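Peptidoglycan D,D-transpeptidase PbpA (Mycobacterium tuberculosis, PDB 3UPP) probably catalyses the transpeptidation that cross-links peptidoglycan strands in the mycobacterial cell wall, and is inhibited by beta-lactams that acylate it. Local coordinates at residues A[220-225]-A[299-304]; A[412-417]-A[425-430]. One frame throughout, in Å; residues are numbered along the deposited sequence.

Interaction 1: A[220-225]-A[299-304]; sequences IPLPGS and DSAALG
Leu-222 and Pro-223 pack against the first turn of helix 300-307. Leu-222 makes the deeper contact. Its CG lies beside the backbone N (chi1 -75°), which points the branched end at the helix, and CD2 is the nearer methyl. Leu-222 CD2 comes within 3.5 Å of Ala-301 O. The same methyl also lies against Gly-304 CA. Gly-304 has no side chain, and this lets the methyl sit close against the helix backbone. Nearer the chain, Leu-222 CB and Ala-301 CB are 4.3 Å apart. The Pro-223 ring lies against Ser-300, with CB to CB at 4.0 Å. Ala-301 CB faces Pro-223 O at 3.6 Å and also borders Ser-225 OG. The contact is thus mainly van der Waals packing of a loop on a helix N-terminus, within the transpeptidase domain and away from Ser-193, the probable acyl-ester nucleophile. The loop follows strand 219-221, which pairs with strand 228-230 in a small hairpin. The helix start is fixed by its N-cap, Asp-299. OD1 of Asp-299 accepts from Ala-302 N at 2.8 Å in a nearly straight bond (167°). Further out, Leu-222 also touches Leu-229, and Pro-223 rests on Ile-262 of helix 254-264.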
loop_
_atom_site.group_PDB
_atom_site.type_symbol
_atom_site.label_atom_id
_atom_site.label_comp_id
_atom_site.label_asym_id
_atom_site.label_seq_id
_atom_site.Cartn_x
_atom_site.Cartn_y
_atom_site.Cartn_z
ATOM N N ILE A 220 -19.548 -23.516 8.706
ATOM C CA ILE A 220 -18.977 -23.717 10.027
ATOM C C ILE A 220 -19.692 -22.827 11.047
ATOM O O ILE A 220 -19.843 -21.613 10.830
ATOM C CB ILE A 220 -17.411 -23.531 10.045
ATOM C CG1 ILE A 220 -16.821 -24.113 11.335
ATOM C CG2 ILE A 220 -17.000 -22.055 9.813
ATOM C CD1 ILE A 220 -15.344 -24.484 11.262
ATOM N N PRO A 221 -20.178 -23.433 12.148
ATOM C CA PRO A 221 -20.724 -22.590 13.221
ATOM C C PRO A 221 -19.607 -21.850 13.939
ATOM O O PRO A 221 -18.499 -22.373 14.058
ATOM C CB PRO A 221 -21.392 -23.592 14.164
ATOM C CG PRO A 221 -20.716 -24.900 13.885
ATOM C CD PRO A 221 -20.274 -24.872 12.451
ATOM N N LEU A 222 -19.890 -20.626 14.366
ATOM C CA LEU A 222 -18.972 -19.893 15.227
ATOM C C LEU A 222 -19.255 -20.303 16.661
ATOM O O LEU A 222 -20.425 -20.511 17.022
ATOM C CB LEU A 222 -19.131 -18.379 15.057
ATOM C CG LEU A 222 -18.557 -17.765 13.776
ATOM C CD1 LEU A 222 -18.953 -16.307 13.650
ATOM C CD2 LEU A 222 -17.039 -17.917 13.725
ATOM N N PRO A 223 -18.190 -20.462 17.474
ATOM C CA PRO A 223 -18.379 -20.849 18.869
ATOM C C PRO A 223 -19.132 -19.760 19.612
ATOM O O PRO A 223 -18.926 -18.574 19.344
ATOM C CB PRO A 223 -16.948 -20.991 19.386
ATOM C CG PRO A 223 -16.125 -21.226 18.148
ATOM C CD PRO A 223 -16.759 -20.328 17.149
ATOM N N GLY A 224 -20.027 -20.169 20.503
ATOM C CA GLY A 224 -20.841 -19.232 21.261
ATOM C C GLY A 224 -21.545 -18.165 20.434
ATOM O O GLY A 224 -21.457 -16.980 20.753
ATOM N N SER A 225 -22.220 -18.585 19.363
ATOM C CA SER A 225 -23.076 -17.702 18.555
ATOM C C SER A 225 -23.900 -18.473 17.529
ATOM O O SER A 225 -23.545 -19.591 17.144
ATOM C CB SER A 225 -22.286 -16.562 17.881
ATOM O OG SER A 225 -21.561 -17.004 16.749
ATOM N N ASP A 299 -13.791 -12.598 21.921
ATOM C CA ASP A 299 -14.225 -13.992 22.113
ATOM C C ASP A 299 -13.865 -14.879 20.913
ATOM O O ASP A 299 -13.278 -14.412 19.923
ATOM C CB ASP A 299 -15.736 -14.038 22.361
ATOM C CG ASP A 299 -16.534 -13.339 21.261
ATOM O OD1 ASP A 299 -16.175 -13.429 20.058
ATOM O OD2 ASP A 299 -17.531 -12.679 21.609
ATOM N N SER A 300 -14.253 -16.151 20.980
ATOM C CA SER A 300 -13.899 -17.097 19.925
ATOM C C SER A 300 -14.668 -16.934 18.626
ATOM O O SER A 300 -14.114 -17.209 17.559
ATOM C CB SER A 300 -13.962 -18.538 20.422
ATOM O OG SER A 300 -12.868 -18.765 21.290
ATOM N N ALA A 301 -15.934 -16.511 18.708
ATOM C CA ALA A 301 -16.666 -16.077 17.518
ATOM C C ALA A 301 -15.779 -15.107 16.746
ATOM O O ALA A 301 -15.491 -15.349 15.572
ATOM C CB ALA A 301 -17.981 -15.408 17.894
ATOM N N ALA A 302 -15.315 -14.046 17.427
ATOM C CA ALA A 302 -14.469 -13.012 16.826
ATOM C C ALA A 302 -13.180 -13.546 16.207
ATOM O O ALA A 302 -12.804 -13.125 15.109
ATOM C CB ALA A 302 -14.166 -11.906 17.825
ATOM N N LEU A 303 -12.509 -14.461 16.911
ATOM C CA LEU A 303 -11.337 -15.182 16.376
ATOM C C LEU A 303 -11.648 -15.911 15.069
ATOM O O LEU A 303 -10.855 -15.864 14.111
ATOM C CB LEU A 303 -10.774 -16.160 17.419
ATOM C CG LEU A 303 -9.512 -16.969 17.077
ATOM C CD1 LEU A 303 -8.291 -16.111 16.754
ATOM C CD2 LEU A 303 -9.206 -17.946 18.204
ATOM N N GLY A 304 -12.805 -16.570 15.024
ATOM C CA GLY A 304 -13.272 -17.231 13.806
ATOM C C GLY A 304 -13.241 -16.276 12.628
ATOM O O GLY A 304 -12.615 -16.559 11.597
#

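Interaction 2: A[412-417]-A[425-430]; sequences AWYIAF and VAVAVL
Trp-413 CG lies beside its backbone N (chi1 -87°), and its indole reaches across to Leu-430. Leu-430 CG is opposite its own N (chi1 179°), and an unusual chi2 of -94° helps set CD2 over one face of the indole. Leu-430 CD2 sits 3.9 Å from the centroid of the Trp-413 five-membered ring and nearly above it, a CH-pi contact. Leu-430 CB touches the six-membered ring, 3.9 Å from Trp-413 CZ3. Ala-428 CB lies at the indole edge, near its plane. Ala-428 CB also meets Ile-415 CG2 at 3.8 Å. On the other sheet face, Tyr-414 packs beside Val-429, and Ala-416 CB touches Val-427 CG2 at 4.0 Å.

The backbones form two hydrogen-bonded pairs, Tyr-414 with Val-429 and Ala-416 with Val-427. Each pair has two N-H to O bonds, such as Val-429 N to Tyr-414 O at 2.8 Å. The polar ends of the large rings are satisfied outside the hairpin. Trp-413 NE1 bonds to Pro-190 O, and Tyr-414 OH to Glu-378 OE1. Helix 442-457 packs on the sheet face of Tyr-414, Ala-416 and Val-429, and helix 317-328 on that of Trp-413, Ile-415 and Ala-428. This buried antiparallel hairpin belongs to the central five-stranded sheet of the penicillin-binding transpeptidase fold, with Trp-413 about 7 Å from Ser-193, the probable acyl-ester nucleophile, between side chains.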
loop_
_atom_site.group_PDB
_atom_site.type_symbol
_atom_site.label_atom_id
_atom_site.label_comp_id
_atom_site.label_asym_id
_atom_site.label_seq_id
_atom_site.Cartn_x
_atom_site.Cartn_y
_atom_site.Cartn_z
ATOM N N ALA A 412 -11.715 -5.605 -3.238
ATOM C CA ALA A 412 -10.894 -6.584 -3.927
ATOM C C ALA A 412 -9.419 -6.362 -3.570
ATOM O O ALA A 412 -8.892 -5.261 -3.744
ATOM C CB ALA A 412 -11.102 -6.471 -5.405
ATOM N N TRP A 413 -8.760 -7.415 -3.075
ATOM C CA TRP A 413 -7.374 -7.327 -2.589
ATOM C C TRP A 413 -6.472 -8.296 -3.361
ATOM O O TRP A 413 -6.903 -9.359 -3.774
ATOM C CB TRP A 413 -7.305 -7.731 -1.118
ATOM C CG TRP A 413 -7.534 -6.698 -0.047
ATOM C CD1 TRP A 413 -8.623 -6.599 0.762
ATOM C CD2 TRP A 413 -6.611 -5.679 0.396
ATOM N NE1 TRP A 413 -8.463 -5.559 1.666
ATOM C CE2 TRP A 413 -7.233 -4.987 1.466
ATOM C CE3 TRP A 413 -5.325 -5.292 -0.005
ATOM C CZ2 TRP A 413 -6.603 -3.934 2.160
ATOM C CZ3 TRP A 413 -4.699 -4.239 0.672
ATOM C CH2 TRP A 413 -5.346 -3.567 1.746
ATOM N N TYR A 414 -5.204 -7.933 -3.497
ATOM C CA TYR A 414 -4.182 -8.791 -4.084
ATOM C C TYR A 414 -2.829 -8.379 -3.544
ATOM O O TYR A 414 -2.420 -7.226 -3.714
ATOM C CB TYR A 414 -4.162 -8.632 -5.598
ATOM C CG TYR A 414 -3.154 -9.500 -6.335
ATOM C CD1 TYR A 414 -3.315 -10.895 -6.403
ATOM C CD2 TYR A 414 -2.061 -8.930 -6.993
ATOM C CE1 TYR A 414 -2.427 -11.693 -7.116
ATOM C CE2 TYR A 414 -1.154 -9.726 -7.706
ATOM C CZ TYR A 414 -1.344 -11.109 -7.762
ATOM O OH TYR A 414 -0.454 -11.906 -8.458
ATOM N N ILE A 415 -2.146 -9.312 -2.887
ATOM C CA ILE A 415 -0.772 -9.081 -2.380
ATOM C C ILE A 415 0.134 -10.133 -2.977
ATOM O O ILE A 415 -0.203 -11.305 -3.006
ATOM C CB ILE A 415 -0.649 -9.063 -0.818
ATOM C CG1 ILE A 415 -0.948 -10.462 -0.201
ATOM C CG2 ILE A 415 -1.508 -7.949 -0.235
ATOM C CD1 ILE A 415 -0.647 -10.597 1.337
ATOM N N ALA A 416 1.283 -9.709 -3.460
ATOM C CA ALA A 416 2.092 -10.572 -4.277
ATOM C C ALA A 416 3.532 -10.185 -4.123
ATOM O O ALA A 416 3.841 -9.094 -3.633
ATOM C CB ALA A 416 1.681 -10.432 -5.737
ATOM N N PHE A 417 4.413 -11.088 -4.534
ATOM C CA PHE A 417 5.804 -10.721 -4.755
ATOM C C PHE A 417 6.378 -11.552 -5.904
ATOM O O PHE A 417 5.766 -12.532 -6.311
ATOM C CB PHE A 417 6.632 -10.782 -3.457
ATOM C CG PHE A 417 6.616 -12.118 -2.760
ATOM C CD1 PHE A 417 7.612 -13.065 -3.019
ATOM C CD2 PHE A 417 5.650 -12.405 -1.805
ATOM C CE1 PHE A 417 7.634 -14.261 -2.359
ATOM C CE2 PHE A 417 5.653 -13.613 -1.143
ATOM C CZ PHE A 417 6.648 -14.551 -1.417
ATOM N N VAL A 425 10.352 -7.297 -6.142
ATOM C CA VAL A 425 9.209 -6.424 -5.935
ATOM C C VAL A 425 8.062 -7.121 -5.184
ATOM O O VAL A 425 7.809 -8.295 -5.402
ATOM C CB VAL A 425 8.703 -5.840 -7.297
ATOM C CG1 VAL A 425 8.130 -6.940 -8.187
ATOM C CG2 VAL A 425 7.690 -4.683 -7.071
ATOM N N ALA A 426 7.392 -6.373 -4.302
ATOM C CA ALA A 426 6.160 -6.796 -3.624
ATOM C C ALA A 426 5.066 -5.742 -3.832
ATOM O O ALA A 426 5.324 -4.533 -3.776
ATOM C CB ALA A 426 6.405 -6.988 -2.146
ATOM N N VAL A 427 3.841 -6.183 -4.070
ATOM C CA VAL A 427 2.752 -5.235 -4.279
ATOM C C VAL A 427 1.568 -5.558 -3.392
ATOM O O VAL A 427 1.390 -6.707 -2.991
ATOM C CB VAL A 427 2.292 -5.166 -5.777
ATOM C CG1 VAL A 427 3.455 -4.810 -6.675
ATOM C CG2 VAL A 427 1.634 -6.489 -6.229
ATOM N N ALA A 428 0.789 -4.527 -3.072
ATOM C CA ALA A 428 -0.586 -4.698 -2.641
ATOM C C ALA A 428 -1.457 -3.836 -3.553
ATOM O O ALA A 428 -1.084 -2.713 -3.883
ATOM C CB ALA A 428 -0.778 -4.321 -1.183
ATOM N N VAL A 429 -2.578 -4.403 -4.000
ATOM C CA VAL A 429 -3.606 -3.705 -4.764
ATOM C C VAL A 429 -4.890 -3.804 -3.954
ATOM O O VAL A 429 -5.336 -4.892 -3.604
ATOM C CB VAL A 429 -3.851 -4.353 -6.171
ATOM C CG1 VAL A 429 -5.004 -3.699 -6.886
ATOM C CG2 VAL A 429 -2.599 -4.287 -7.034
ATOM N N LEU A 430 -5.460 -2.658 -3.635
ATOM C CA LEU A 430 -6.770 -2.580 -3.023
ATOM C C LEU A 430 -7.685 -1.887 -4.027
ATOM O O LEU A 430 -7.433 -0.759 -4.425
ATOM C CB LEU A 430 -6.700 -1.805 -1.696
ATOM C CG LEU A 430 -7.977 -1.576 -0.875
ATOM C CD1 LEU A 430 -8.600 -0.240 -1.204
ATOM C CD2 LEU A 430 -9.017 -2.705 -0.974
#

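From the N terminus, the chain passes through the smaller N-terminal region, then forms strands 131-136 and 143-149 of the central sheet. Interaction 1 then closes a loop of 73 residues, 27 of them helical, joining the hairpin loop after strand 219-221 to the start of helix 300-307. Further on, interaction 2 closes a short hairpin, with seven residues between its segments. The two are in series, so they neither nest nor cross. Their centres are about 29 Å apart. Interaction 1 ties the 219-221/228-230 hairpin to helix 300-307, toward one end of the molecule, while interaction 2 lies within the central sheet. Bound cefotaxime is about 11 Å from the Leu-222 side chain and 7 Å from that of Trp-413.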